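Local structure of IroE protein (Escherichia coli, 2GZS) at residues Leu46-Gly51 and Pro72-Val77; Gly147-Gly152 and Pro173-Gly178; Arg166-Ala171 and Cys195-Ala200; Thr16-Val21 and Thr126-Lys131; Thr187-Leu192 and Thr228-Lys233. The protein hydrolyses the trilactone siderophore enterobactin and its C-glucosylated salmochelin forms, preferring the iron-free molecules and usually cutting once to release linear trimers. One frame throughout, in Å; residues are numbered along the deposited sequence.

Contact 1: Leu46-Gly51 and Pro72-Val77; sequences LYMLDG and PVIVAV
The carbonyl oxygen of V75 is held by two neighbours on the adjoining strand: the amide of M48 donates to it at N to O 2.8 Å, nearly in line with the C=O, and the CA of Y47 adds a CA-H...O contact at 3.4 Å. Three further bonds of the parallel pattern, from L46 N to V73 O, V75 N to L46 O and V77 N to M48 O, fix the pairing of L46 with I74, Y47 with V75 and M48 with A76. Beyond the strand, G51 N reaches V77 O at 3.0 Å from well above the carbonyl plane, and its bare CA packs on A76 CB where any side chain would collide with the backbone. CG of Y47 stands anti to the carbonyl carbon (chi1 -74°), laying the ring alongside V75, whose CB sits over one ring face, 4.1 Å from the centroid, while the phenol oxygen bonds to E133. Shortening Y47 to an alanine is likely to strip V75 of its aromatic cover and leave E133 without its hydroxyl mate. On the opposite face of the sheet, the bent chain of selenomethionine M48 carries CE against I74 CG2, a spacing too short to be trusted in detail. Helix 117-132 covers the Y47 side and helix 247-262 the side of L46, M48 and I74; strands 143-148 and 26-34 continue the sheet beyond the pair.

Contact 2: Gly147-Gly152 and Pro173-Gly178; sequences GHSYGG and PSLGRG. With DFP (diisopropyl phosphonate), chain B.
Two aromatic rings border the inhibitor that joins these segments. H148 brings CE1 to within 4.5 Å of L175 CD1 and meets the C3 methyl of the diisopropyl phosphonate at its edge, near the ring plane, while F251 packs on it edge-to-face. Y150 instead offers a face: the C1' carbon of the other isopropyl group stands 3.5 Å above the ring plane, over its centre. Between them S149 OG is bonded covalently to phosphorus (1.5 Å), and L175 CD1 lies 3.7 Å from the same OG. The oxygen O3P receives the Y150 amide in an almost straight bond (N to O3P 2.9 Å, 171°), and R90 also donates to the phosphonate, an arrangement consistent with an oxyanion hole. L175 O and G176 CA also pack against methyl C2'. Putting an alanine in place of Y150 would keep the amide but is likely to deprive the isopropyl group of the surface it rests on, leaving it less firmly held on that side. S149 adopts the strained backbone of phi 67° and psi -119°, and the tight turn needs its glycines, since a CB on G147 or G151 would strike the turn's own backbone. Strand, sharp turn carrying the nucleophile, then helix: this is the nucleophile elbow (GxSxG) of the alpha/beta hydrolase fold, here with S149 and H247 as the active-site pair.

Contact 3: Arg166-Ala171 and Cys195-Ala200; sequences RSYYSA and CTKHLA
CG stands anti to the carbonyl carbon in both Y168 (chi1 -68°) and Y169 (chi1 -65°), which sets how each ring leans, the first toward K197 and the second onto A200; as neighbours in a strand, the two face opposite sides of the sheet. The K197 chain slants across the Y168 ring, with CB 3.7 Å from CE2. Its CD comes to 3.6 Å from the Y168 OH, itself hydrogen-bonded to F165 O, and beyond CD the bend at chi3 turns the ammonium to the carbonyls of W159 and S162. The H198 carbonyl oxygen lies in the plane of the Y168 ring at its edge, 3.5 Å from CD2. On the opposite face Y169 CD1 touches A200 CB at 3.6 Å, and S167 OG lies at the edge of the H198 imidazole. Four backbone bonds, H198 N to R166 O, Y168 N to H198 O, A200 N to Y168 O and S170 N to A200 O, zip the strands together in parallel. Just before the strands begin, T196 CB lies over one face of the R166 guanidinium, toward its rim. Strand 167-171, helix 179-187 and strand 198-203 form a beta-alpha-beta crossover, the recurring unit of an alpha/beta hydrolase sheet.

Contact 4: Thr16-Val21 and Thr126-Lys131; sequences TSFDSV and TRIAPK
F18 lays its ring across I128, whose CG1 stands 3.8 Å above the ring plane over the centre and almost exactly on the ring normal, a CH-pi contact of nearly ideal alignment. The far end of the ring reaches the helix backbone itself: CZ comes to 3.8 Å from I128 CA, and CE1 approaches R127 O from an oblique direction. K131 borders the ring edge with CG 4.1 Å from F18 CZ; bends at chi2 and chi3 then lead its chain elsewhere, and the ammonium bonds to Q134. F18 projects from strand 16-19 toward helix 126-131, and its CG, anti to the carbonyl carbon (chi1 -59°), sets the ring over I128; the helix runs almost antiparallel to the strand (165°) at an axis distance of 10.0 Å. The helix is irregular here, with a wider pi-type turn at 126-128 and a break in its bonding at P130, whose nitrogen has no hydrogen to give. V29 of the neighbouring strand 26-34 touches both F18 and I128. Farther along, the extended R127 chain meets V21 at about a right angle, NH1 lying 3.4 Å from V21 CG1. The same NH1 is tied to the strand by a water that donates to D19 O at 2.7 Å and accepts a weak bond from R127. The chemistry thus divides: an apolar ring-on-isoleucine packing joins the edge strand to the helix, while the polar link at the surface runs through water and is weak on the arginine side.

Contact 5: Thr187-Leu192 and Thr228-Lys233; sequences TAVEPL and TILKDK
K233 starts its path across the contact at CB, 4.2 Å from P191 CA, passes CG beside the proline ring, and then runs extended along the loop 187-192. Its CD comes to 3.2 Å from V189 O and also meets V189 CG2; CE keeps to the same carbonyl and has T187 O a little farther off. At the tip NZ is gripped by three oxygens: it donates to T187 O and to V189 O, each at 2.8 Å, and to a water at 3.1 Å which in turn makes a weak bond to A188 O. Both protein acceptors are backbone carbonyls approached with the donor tilted moderately from their planes. The positive charge would probably be favoured there, since T187 lies near the C-terminal end of helix 179-187. The lysine's backbone serves too: L192 N donates to K233 O at 2.8 Å (162° at the hydrogen). A second water bonds to that same oxygen and also donates to E190 O. One residue thus fastens the loop at two places, by its ammonium and by its carbonyl. Around these polar bonds the packing is apolar: I229 CG2 lies 4.0 Å from T187 CB, and V189 CG2 faces L230 CD2. K233 itself is the first residue to leave the helical conformation after helix 219-232. The contact therefore joins the end of that helix to the loop leading from helix 179-187 toward strand 198-203, with W159 of helix 150-161 packing against both V189 and L230.

Overall arrangement
Contacts 1 and 3 lie in one mixed sheet, which contact 2 reaches through strand 143-148, and contact 4 fastens one of its two outermost strands, 11-19, to helix 117-132. Along the chain, contact 4 encloses contact 1; contact 2 follows and interleaves with contact 3, which in turn interleaves with contact 5. Centres of contacts 1 and 2 are about 17 Å apart, yet L49 packs on G151; contacts 2 and 3 are about 15 Å apart and share a probable bond from S149 N to A171 O. Contacts 4 and 5 lie farthest apart, about 33 Å between centres. The nucleophile of contact 2 thus sits at the end of strand 143-148, while contacts 4 and 5 lie away from the annotated active site.

Contact 1: Leu46-Gly51 and Pro72-Val77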
# COMPACT_ATOMS: atom_id res chain seq x y z
N LEU A 46 -5.97 -6.47 -0.21
CA LEU A 46 -4.83 -5.56 -0.02
C LEU A 46 -4.68 -4.76 -1.32
O LEU A 46 -4.50 -5.36 -2.38
CB LEU A 46 -3.60 -6.39 0.30
CG LEU A 46 -2.35 -5.51 0.64
CD1 LEU A 46 -2.53 -4.57 1.81
CD2 LEU A 46 -1.16 -6.44 0.87
N TYR A 47 -4.76 -3.44 -1.20
CA TYR A 47 -4.56 -2.49 -2.28
C TYR A 47 -3.07 -2.09 -2.31
O TYR A 47 -2.57 -1.78 -1.20
CB TYR A 47 -5.43 -1.25 -2.05
CG TYR A 47 -6.92 -1.51 -2.34
CD1 TYR A 47 -7.45 -1.12 -3.56
CD2 TYR A 47 -7.66 -2.14 -1.37
CE1 TYR A 47 -8.81 -1.36 -3.87
CE2 TYR A 47 -9.01 -2.36 -1.68
CZ TYR A 47 -9.53 -1.97 -2.88
OH TYR A 47 -10.89 -2.23 -3.14
N MSE A 48 -2.43 -2.20 -3.45
CA MSE A 48 -0.98 -2.08 -3.52
C MSE A 48 -0.58 -1.07 -4.59
O MSE A 48 -0.98 -1.16 -5.74
CB MSE A 48 -0.40 -3.47 -3.90
CG MSE A 48 -0.87 -4.48 -2.79
SE MSE A 48 0.04 -6.20 -2.94
CE MSE A 48 -0.41 -5.83 -4.75
N LEU A 49 0.22 -0.07 -4.13
CA LEU A 49 0.69 0.90 -5.12
C LEU A 49 1.83 0.34 -5.99
O LEU A 49 2.31 -0.78 -5.79
CB LEU A 49 1.18 2.14 -4.37
CG LEU A 49 0.16 2.81 -3.44
CD1 LEU A 49 0.67 4.22 -3.05
CD2 LEU A 49 -1.27 2.84 -3.81
N ASP A 50 2.27 1.11 -6.97
CA ASP A 50 3.24 0.63 -7.95
C ASP A 50 2.83 -0.70 -8.54
O ASP A 50 3.61 -1.65 -8.60
CB ASP A 50 4.65 0.57 -7.32
CG ASP A 50 5.16 1.98 -7.00
OD1 ASP A 50 4.96 2.89 -7.86
OD2 ASP A 50 5.75 2.07 -5.90
N GLY A 51 1.56 -0.77 -8.96
CA GLY A 51 0.97 -2.08 -9.27
C GLY A 51 1.65 -2.73 -10.41
O GLY A 51 1.60 -3.99 -10.45
N PRO A 72 -5.76 -13.39 0.25
CA PRO A 72 -6.51 -12.15 0.02
C PRO A 72 -6.81 -11.87 -1.44
O PRO A 72 -6.07 -12.33 -2.32
CB PRO A 72 -5.47 -11.08 0.54
CG PRO A 72 -4.17 -11.70 0.13
CD PRO A 72 -4.30 -13.18 0.38
N VAL A 73 -7.84 -11.04 -1.65
CA VAL A 73 -7.91 -10.32 -2.92
C VAL A 73 -6.75 -9.30 -3.03
O VAL A 73 -6.48 -8.63 -2.01
CB VAL A 73 -9.26 -9.64 -3.10
CG1 VAL A 73 -9.41 -8.76 -4.32
CG2 VAL A 73 -10.36 -10.76 -3.17
N ILE A 74 -6.13 -9.27 -4.19
CA ILE A 74 -4.98 -8.35 -4.36
C ILE A 74 -5.39 -7.34 -5.42
O ILE A 74 -5.80 -7.70 -6.54
CB ILE A 74 -3.77 -9.15 -4.85
CG1 ILE A 74 -3.48 -10.37 -3.95
CG2 ILE A 74 -2.60 -8.21 -4.99
CD1 ILE A 74 -2.24 -11.11 -4.41
N VAL A 75 -5.30 -6.05 -5.12
CA VAL A 75 -5.62 -5.02 -6.09
C VAL A 75 -4.33 -4.27 -6.36
O VAL A 75 -3.89 -3.53 -5.47
CB VAL A 75 -6.73 -4.04 -5.63
CG1 VAL A 75 -6.99 -3.00 -6.69
CG2 VAL A 75 -7.99 -4.83 -5.28
N ALA A 76 -3.73 -4.46 -7.53
CA ALA A 76 -2.47 -3.79 -7.84
C ALA A 76 -2.81 -2.56 -8.66
O ALA A 76 -3.32 -2.64 -9.77
CB ALA A 76 -1.60 -4.74 -8.64
N VAL A 77 -2.55 -1.38 -8.04
CA VAL A 77 -2.98 -0.11 -8.69
C VAL A 77 -1.76 0.41 -9.45
O VAL A 77 -0.84 0.97 -8.78
CB VAL A 77 -3.46 0.88 -7.65
CG1 VAL A 77 -3.94 2.17 -8.30
CG2 VAL A 77 -4.58 0.18 -6.83

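Contact 2: Gly147-Gly152 and Pro173-Gly178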
# COMPACT_ATOMS: atom_id res chain seq x y z
N GLY A 147 2.37 0.44 0.29
CA GLY A 147 3.20 1.15 -0.68
C GLY A 147 4.64 1.29 -0.17
O GLY A 147 4.84 1.19 1.03
N HIS A 148 5.53 1.49 -1.18
CA HIS A 148 6.96 1.59 -0.87
C HIS A 148 7.53 2.92 -1.37
O HIS A 148 7.23 3.35 -2.45
CB HIS A 148 7.69 0.41 -1.59
CG HIS A 148 9.19 0.42 -1.48
ND1 HIS A 148 9.98 0.99 -2.46
CD2 HIS A 148 10.00 -0.07 -0.52
CE1 HIS A 148 11.24 0.83 -2.07
NE2 HIS A 148 11.33 0.20 -0.92
N SER A 149 8.39 3.44 -0.48
CA SER A 149 9.17 4.68 -0.87
C SER A 149 8.17 5.83 -0.99
O SER A 149 7.53 6.08 0.03
CB SER A 149 10.05 4.38 -2.08
OG SER A 149 10.98 5.54 -2.20
N TYR A 150 8.00 6.49 -2.15
CA TYR A 150 6.89 7.44 -2.19
C TYR A 150 5.57 6.76 -1.84
O TYR A 150 4.71 7.38 -1.21
CB TYR A 150 6.78 8.09 -3.57
CG TYR A 150 7.75 9.22 -3.94
CD1 TYR A 150 8.19 10.06 -2.91
CD2 TYR A 150 8.12 9.40 -5.24
CE1 TYR A 150 9.06 11.08 -3.27
CE2 TYR A 150 8.99 10.45 -5.60
CZ TYR A 150 9.42 11.24 -4.58
OH TYR A 150 10.26 12.30 -4.88
N GLY A 151 5.43 5.49 -2.22
CA GLY A 151 4.19 4.76 -1.85
C GLY A 151 4.09 4.65 -0.35
O GLY A 151 3.00 4.68 0.22
N GLY A 152 5.22 4.56 0.39
CA GLY A 152 5.16 4.49 1.85
C GLY A 152 4.70 5.81 2.47
O GLY A 152 3.99 5.82 3.49
N PRO A 173 9.32 4.52 4.11
CA PRO A 173 8.97 5.96 4.01
C PRO A 173 10.20 6.81 4.39
O PRO A 173 10.20 8.00 3.97
CB PRO A 173 7.82 6.11 5.00
CG PRO A 173 8.05 5.03 6.02
CD PRO A 173 8.61 3.89 5.26
N SER A 174 11.14 6.24 5.10
CA SER A 174 12.36 7.00 5.51
C SER A 174 13.09 7.46 4.26
O SER A 174 13.97 8.36 4.41
CB SER A 174 13.29 6.16 6.38
OG SER A 174 13.82 5.10 5.60
N LEU A 175 12.88 6.99 3.06
CA LEU A 175 13.54 7.45 1.84
C LEU A 175 13.04 8.84 1.38
O LEU A 175 13.69 9.44 0.49
CB LEU A 175 13.35 6.42 0.71
CG LEU A 175 13.88 5.02 1.06
CD1 LEU A 175 13.60 4.08 -0.11
CD2 LEU A 175 15.38 5.14 1.38
N GLY A 176 11.90 9.25 1.92
CA GLY A 176 11.23 10.51 1.44
C GLY A 176 11.69 11.75 2.19
O GLY A 176 12.06 11.77 3.35
N ARG A 177 11.75 12.88 1.40
CA ARG A 177 12.15 14.12 2.09
C ARG A 177 11.20 14.53 3.21
O ARG A 177 11.59 15.13 4.22
CB ARG A 177 12.11 15.25 1.05
CG ARG A 177 13.09 15.14 -0.09
CD ARG A 177 12.94 16.46 -0.89
NE ARG A 177 13.53 17.54 -0.09
CZ ARG A 177 12.92 18.52 0.56
NH1 ARG A 177 11.60 18.72 0.62
NH2 ARG A 177 13.72 19.38 1.21
N GLY A 178 9.92 14.24 3.04
CA GLY A 178 9.02 14.74 4.10
C GLY A 178 8.63 13.64 5.08
O GLY A 178 7.57 13.65 5.73
C1 DFP B . 13.40 4.54 -3.98
C2 DFP B . 14.37 5.25 -4.93
C3 DFP B . 13.44 3.03 -4.12
C1' DFP B . 11.61 8.62 -3.21
C2' DFP B . 11.40 8.77 -1.73
C3' DFP B . 12.80 9.56 -3.61
P DFP B . 11.18 6.04 -3.65
O1P DFP B . 12.08 5.00 -4.40
O2P DFP B . 12.08 7.33 -3.49
O3P DFP B . 9.87 6.32 -4.38

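Contact 3: Arg166-Ala171 and Cys195-Ala200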
# COMPACT_ATOMS: atom_id res chain seq x y z
N ARG A 166 -8.34 -0.48 7.00
CA ARG A 166 -8.09 -0.84 8.37
C ARG A 166 -6.62 -1.14 8.65
O ARG A 166 -6.18 -1.02 9.80
CB ARG A 166 -8.96 -2.07 8.72
CG ARG A 166 -10.44 -1.64 8.75
CD ARG A 166 -10.73 -0.81 10.00
NE ARG A 166 -10.87 -1.65 11.18
CZ ARG A 166 -12.02 -2.01 11.75
NH1 ARG A 166 -13.17 -1.59 11.25
NH2 ARG A 166 -12.01 -2.78 12.83
N SER A 167 -5.88 -1.57 7.64
CA SER A 167 -4.48 -1.90 7.83
C SER A 167 -3.62 -1.10 6.84
O SER A 167 -3.94 -1.00 5.67
CB SER A 167 -4.22 -3.41 7.64
OG SER A 167 -4.76 -4.05 8.82
N TYR A 168 -2.54 -0.53 7.41
CA TYR A 168 -1.72 0.40 6.58
C TYR A 168 -0.27 -0.10 6.60
O TYR A 168 0.32 -0.03 7.73
CB TYR A 168 -1.85 1.79 7.17
CG TYR A 168 -3.25 2.40 7.00
CD1 TYR A 168 -3.56 3.31 6.03
CD2 TYR A 168 -4.25 1.96 7.90
CE1 TYR A 168 -4.84 3.83 5.88
CE2 TYR A 168 -5.54 2.49 7.79
CZ TYR A 168 -5.80 3.41 6.81
OH TYR A 168 -7.10 3.92 6.69
N TYR A 169 0.30 -0.53 5.52
CA TYR A 169 1.65 -1.07 5.49
C TYR A 169 2.54 -0.06 4.70
O TYR A 169 2.46 0.07 3.49
CB TYR A 169 1.64 -2.39 4.74
CG TYR A 169 0.86 -3.52 5.40
CD1 TYR A 169 1.51 -4.35 6.30
CD2 TYR A 169 -0.48 -3.71 5.09
CE1 TYR A 169 0.84 -5.40 6.93
CE2 TYR A 169 -1.15 -4.77 5.69
CZ TYR A 169 -0.48 -5.58 6.58
OH TYR A 169 -1.22 -6.62 7.15
N SER A 170 3.33 0.64 5.50
CA SER A 170 4.14 1.74 4.97
C SER A 170 5.59 1.28 4.85
O SER A 170 6.20 1.14 5.93
CB SER A 170 4.07 2.95 5.92
OG SER A 170 4.91 3.97 5.38
N ALA A 171 6.02 1.06 3.63
CA ALA A 171 7.39 0.51 3.46
C ALA A 171 8.37 1.58 2.96
O ALA A 171 8.04 2.35 2.07
CB ALA A 171 7.30 -0.65 2.48
N CYS A 195 -7.55 4.19 16.83
CA CYS A 195 -7.50 2.81 17.32
C CYS A 195 -7.98 1.77 16.32
O CYS A 195 -7.58 0.60 16.46
CB CYS A 195 -8.27 2.68 18.63
SG CYS A 195 -10.05 3.01 18.54
N THR A 196 -8.80 2.09 15.35
CA THR A 196 -9.20 1.04 14.39
C THR A 196 -8.33 0.96 13.16
O THR A 196 -8.65 0.32 12.16
CB THR A 196 -10.63 1.36 13.93
OG1 THR A 196 -10.68 2.66 13.32
CG2 THR A 196 -11.57 1.45 15.12
N LYS A 197 -7.20 1.65 13.12
CA LYS A 197 -6.31 1.73 11.97
C LYS A 197 -4.93 1.18 12.34
O LYS A 197 -4.17 1.89 13.00
CB LYS A 197 -6.12 3.16 11.43
CG LYS A 197 -7.44 3.71 10.91
CD LYS A 197 -7.29 4.99 10.09
CE LYS A 197 -7.81 6.25 10.73
NZ LYS A 197 -7.49 7.48 9.91
N HIS A 198 -4.66 -0.07 11.95
CA HIS A 198 -3.39 -0.72 12.24
C HIS A 198 -2.27 -0.15 11.39
O HIS A 198 -2.51 -0.01 10.19
CB HIS A 198 -3.49 -2.22 11.86
CG HIS A 198 -2.20 -2.95 11.84
ND1 HIS A 198 -1.41 -3.06 12.98
CD2 HIS A 198 -1.59 -3.65 10.85
CE1 HIS A 198 -0.33 -3.78 12.67
NE2 HIS A 198 -0.41 -4.14 11.41
N LEU A 199 -1.14 0.17 12.01
CA LEU A 199 -0.08 0.79 11.19
C LEU A 199 1.13 -0.11 11.27
O LEU A 199 1.58 -0.44 12.38
CB LEU A 199 0.26 2.17 11.76
CG LEU A 199 1.42 2.85 11.04
CD1 LEU A 199 1.12 3.08 9.57
CD2 LEU A 199 1.73 4.14 11.83
N ALA A 200 1.67 -0.52 10.16
CA ALA A 200 2.85 -1.38 10.09
C ALA A 200 3.92 -0.59 9.34
O ALA A 200 3.81 -0.39 8.13
CB ALA A 200 2.56 -2.69 9.37

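Contact 4: Thr16-Val21 and Thr126-Lys131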
# COMPACT_ATOMS: atom_id res chain seq x y z
N THR A 16 -8.69 -3.42 -15.10
CA THR A 16 -9.61 -2.33 -15.39
C THR A 16 -8.76 -1.05 -15.52
O THR A 16 -7.59 -0.99 -15.13
CB THR A 16 -10.67 -2.10 -14.33
OG1 THR A 16 -10.15 -1.75 -13.05
CG2 THR A 16 -11.34 -3.45 -14.05
N SER A 17 -9.35 -0.04 -16.16
CA SER A 17 -8.55 1.18 -16.42
C SER A 17 -9.35 2.35 -15.83
O SER A 17 -10.58 2.29 -15.73
CB SER A 17 -8.28 1.34 -17.91
OG SER A 17 -9.48 1.16 -18.63
N PHE A 18 -8.57 3.37 -15.38
CA PHE A 18 -9.21 4.57 -14.86
C PHE A 18 -8.35 5.76 -15.29
O PHE A 18 -7.21 5.53 -15.64
CB PHE A 18 -9.34 4.63 -13.35
CG PHE A 18 -10.12 3.51 -12.69
CD1 PHE A 18 -11.41 3.73 -12.26
CD2 PHE A 18 -9.56 2.23 -12.54
CE1 PHE A 18 -12.10 2.65 -11.73
CE2 PHE A 18 -10.27 1.16 -11.99
CZ PHE A 18 -11.56 1.39 -11.56
N ASP A 19 -8.88 6.98 -15.25
CA ASP A 19 -8.10 8.17 -15.59
C ASP A 19 -8.14 9.10 -14.39
O ASP A 19 -9.16 9.14 -13.66
CB ASP A 19 -8.75 8.98 -16.74
CG ASP A 19 -8.67 8.20 -18.04
OD1 ASP A 19 -7.68 7.48 -18.23
OD2 ASP A 19 -9.61 8.31 -18.86
N SER A 20 -7.07 9.88 -14.20
CA SER A 20 -7.20 10.95 -13.23
C SER A 20 -8.24 12.02 -13.64
O SER A 20 -8.51 12.13 -14.82
CB SER A 20 -5.83 11.64 -13.04
OG SER A 20 -5.33 12.21 -14.22
N VAL A 21 -8.68 12.77 -12.60
CA VAL A 21 -9.59 13.87 -13.04
C VAL A 21 -8.95 14.90 -13.94
O VAL A 21 -9.55 15.51 -14.89
CB VAL A 21 -10.27 14.60 -11.87
CG1 VAL A 21 -11.22 13.60 -11.19
CG2 VAL A 21 -9.35 15.21 -10.87
N THR A 126 -13.08 6.39 -3.74
CA THR A 126 -14.46 6.58 -4.22
C THR A 126 -14.70 6.06 -5.61
O THR A 126 -15.87 5.98 -6.04
CB THR A 126 -14.87 8.07 -4.22
OG1 THR A 126 -14.26 8.75 -5.32
CG2 THR A 126 -14.44 8.77 -2.92
N ARG A 127 -13.67 5.73 -6.39
CA ARG A 127 -13.84 5.27 -7.77
C ARG A 127 -13.27 3.86 -7.96
O ARG A 127 -13.97 2.92 -8.40
CB ARG A 127 -13.23 6.24 -8.81
CG ARG A 127 -13.76 7.67 -8.62
CD ARG A 127 -13.29 8.67 -9.71
NE ARG A 127 -13.42 9.96 -9.00
CZ ARG A 127 -12.49 10.91 -8.81
NH1 ARG A 127 -11.29 10.73 -9.38
NH2 ARG A 127 -12.87 11.95 -8.08
N ILE A 128 -11.98 3.68 -7.65
CA ILE A 128 -11.39 2.37 -7.92
C ILE A 128 -11.88 1.32 -6.95
O ILE A 128 -12.34 0.23 -7.40
CB ILE A 128 -9.85 2.49 -7.81
CG1 ILE A 128 -9.32 3.49 -8.82
CG2 ILE A 128 -9.23 1.08 -7.94
CD1 ILE A 128 -7.78 3.54 -8.81
N ALA A 129 -11.80 1.50 -5.67
CA ALA A 129 -12.15 0.44 -4.70
C ALA A 129 -13.62 0.03 -4.88
O ALA A 129 -13.88 -1.19 -4.94
CB ALA A 129 -11.79 0.89 -3.28
N PRO A 130 -14.59 0.94 -4.95
CA PRO A 130 -15.99 0.50 -5.07
C PRO A 130 -16.23 -0.31 -6.33
O PRO A 130 -17.14 -1.16 -6.33
CB PRO A 130 -16.80 1.80 -5.13
CG PRO A 130 -15.92 2.79 -4.39
CD PRO A 130 -14.52 2.40 -4.82
N LYS A 131 -15.49 -0.02 -7.37
CA LYS A 131 -15.68 -0.76 -8.60
C LYS A 131 -15.06 -2.14 -8.45
O LYS A 131 -15.72 -3.14 -8.77
CB LYS A 131 -15.06 0.04 -9.76
CG LYS A 131 -15.02 -0.68 -11.10
CD LYS A 131 -16.37 -1.31 -11.35
CE LYS A 131 -17.46 -0.36 -11.80
NZ LYS A 131 -18.80 -1.01 -11.92
O HOH W 1 -11.25 9.69 -12.05

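Contact 5: Thr187-Leu192 and Thr228-Lys233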
# COMPACT_ATOMS: atom_id res chain seq x y z
N THR A 187 2.44 11.13 15.04
CA THR A 187 2.48 10.98 16.48
C THR A 187 1.68 12.12 17.16
O THR A 187 1.56 12.01 18.37
CB THR A 187 3.92 10.95 17.04
OG1 THR A 187 4.64 12.14 16.67
CG2 THR A 187 4.72 9.81 16.40
N ALA A 188 1.15 13.07 16.42
CA ALA A 188 0.37 14.16 17.01
C ALA A 188 -1.12 13.82 17.12
O ALA A 188 -1.87 14.68 17.60
CB ALA A 188 0.51 15.43 16.18
N VAL A 189 -1.51 12.63 16.61
CA VAL A 189 -2.95 12.37 16.57
C VAL A 189 -3.56 12.31 17.94
O VAL A 189 -2.93 12.07 18.97
CB VAL A 189 -3.23 10.98 15.92
CG1 VAL A 189 -2.83 10.97 14.46
CG2 VAL A 189 -2.51 9.93 16.71
N GLU A 190 -4.88 12.55 18.00
CA GLU A 190 -5.53 12.49 19.32
C GLU A 190 -5.65 11.08 19.88
O GLU A 190 -5.75 10.15 19.05
CB GLU A 190 -6.96 13.06 19.18
CG GLU A 190 -7.00 14.51 18.75
CD GLU A 190 -6.94 14.64 17.24
OE1 GLU A 190 -6.64 13.65 16.52
OE2 GLU A 190 -7.20 15.78 16.76
N PRO A 191 -5.61 10.89 21.18
CA PRO A 191 -5.79 9.57 21.79
C PRO A 191 -7.03 8.88 21.26
O PRO A 191 -8.07 9.55 21.18
CB PRO A 191 -5.92 9.82 23.30
CG PRO A 191 -4.97 11.01 23.42
CD PRO A 191 -5.33 11.90 22.26
N LEU A 192 -6.91 7.61 20.96
CA LEU A 192 -8.00 6.67 20.71
C LEU A 192 -8.65 6.85 19.34
O LEU A 192 -9.25 5.90 18.87
CB LEU A 192 -9.08 6.78 21.81
CG LEU A 192 -8.54 6.51 23.22
CD1 LEU A 192 -9.74 6.26 24.16
CD2 LEU A 192 -7.54 5.38 23.29
N THR A 228 6.04 3.94 20.56
CA THR A 228 5.76 4.22 21.94
C THR A 228 4.62 5.22 22.07
O THR A 228 3.67 4.96 22.83
CB THR A 228 7.01 4.81 22.62
OG1 THR A 228 8.07 3.84 22.58
CG2 THR A 228 6.74 5.12 24.10
N ILE A 229 4.73 6.35 21.37
CA ILE A 229 3.66 7.34 21.42
C ILE A 229 2.35 6.77 20.87
O ILE A 229 1.29 6.98 21.48
CB ILE A 229 4.06 8.65 20.71
CG1 ILE A 229 5.26 9.27 21.46
CG2 ILE A 229 2.96 9.68 20.66
CD1 ILE A 229 5.74 10.57 20.78
N LEU A 230 2.42 6.06 19.73
CA LEU A 230 1.14 5.58 19.16
C LEU A 230 0.49 4.59 20.09
O LEU A 230 -0.74 4.61 20.30
CB LEU A 230 1.40 4.97 17.80
CG LEU A 230 1.75 6.00 16.69
CD1 LEU A 230 1.96 5.31 15.37
CD2 LEU A 230 0.64 7.06 16.61
N LYS A 231 1.25 3.71 20.72
CA LYS A 231 0.66 2.78 21.68
C LYS A 231 -0.03 3.49 22.82
O LYS A 231 -1.13 3.10 23.22
CB LYS A 231 1.83 1.96 22.27
CG LYS A 231 1.97 0.62 21.55
CD LYS A 231 2.49 0.72 20.13
CE LYS A 231 3.94 0.28 20.12
NZ LYS A 231 4.14 -1.10 19.61
N ASP A 232 0.67 4.55 23.29
CA ASP A 232 0.04 5.34 24.34
C ASP A 232 -1.29 5.96 23.87
O ASP A 232 -2.20 6.18 24.70
CB ASP A 232 0.97 6.48 24.81
CG ASP A 232 2.11 6.08 25.70
OD1 ASP A 232 2.11 4.93 26.19
OD2 ASP A 232 3.03 6.92 25.91
N LYS A 233 -1.38 6.25 22.59
CA LYS A 233 -2.58 6.83 22.03
C LYS A 233 -3.59 5.77 21.61
O LYS A 233 -4.58 6.12 20.93
CB LYS A 233 -2.18 7.74 20.85
CG LYS A 233 -1.47 8.95 21.51
CD LYS A 233 -0.99 9.96 20.50
CE LYS A 233 -0.67 11.26 21.26
NZ LYS A 233 -0.47 12.34 20.29
O HOH W 2 -1.64 15.16 20.91
O HOH W 3 -5.30 7.43 18.33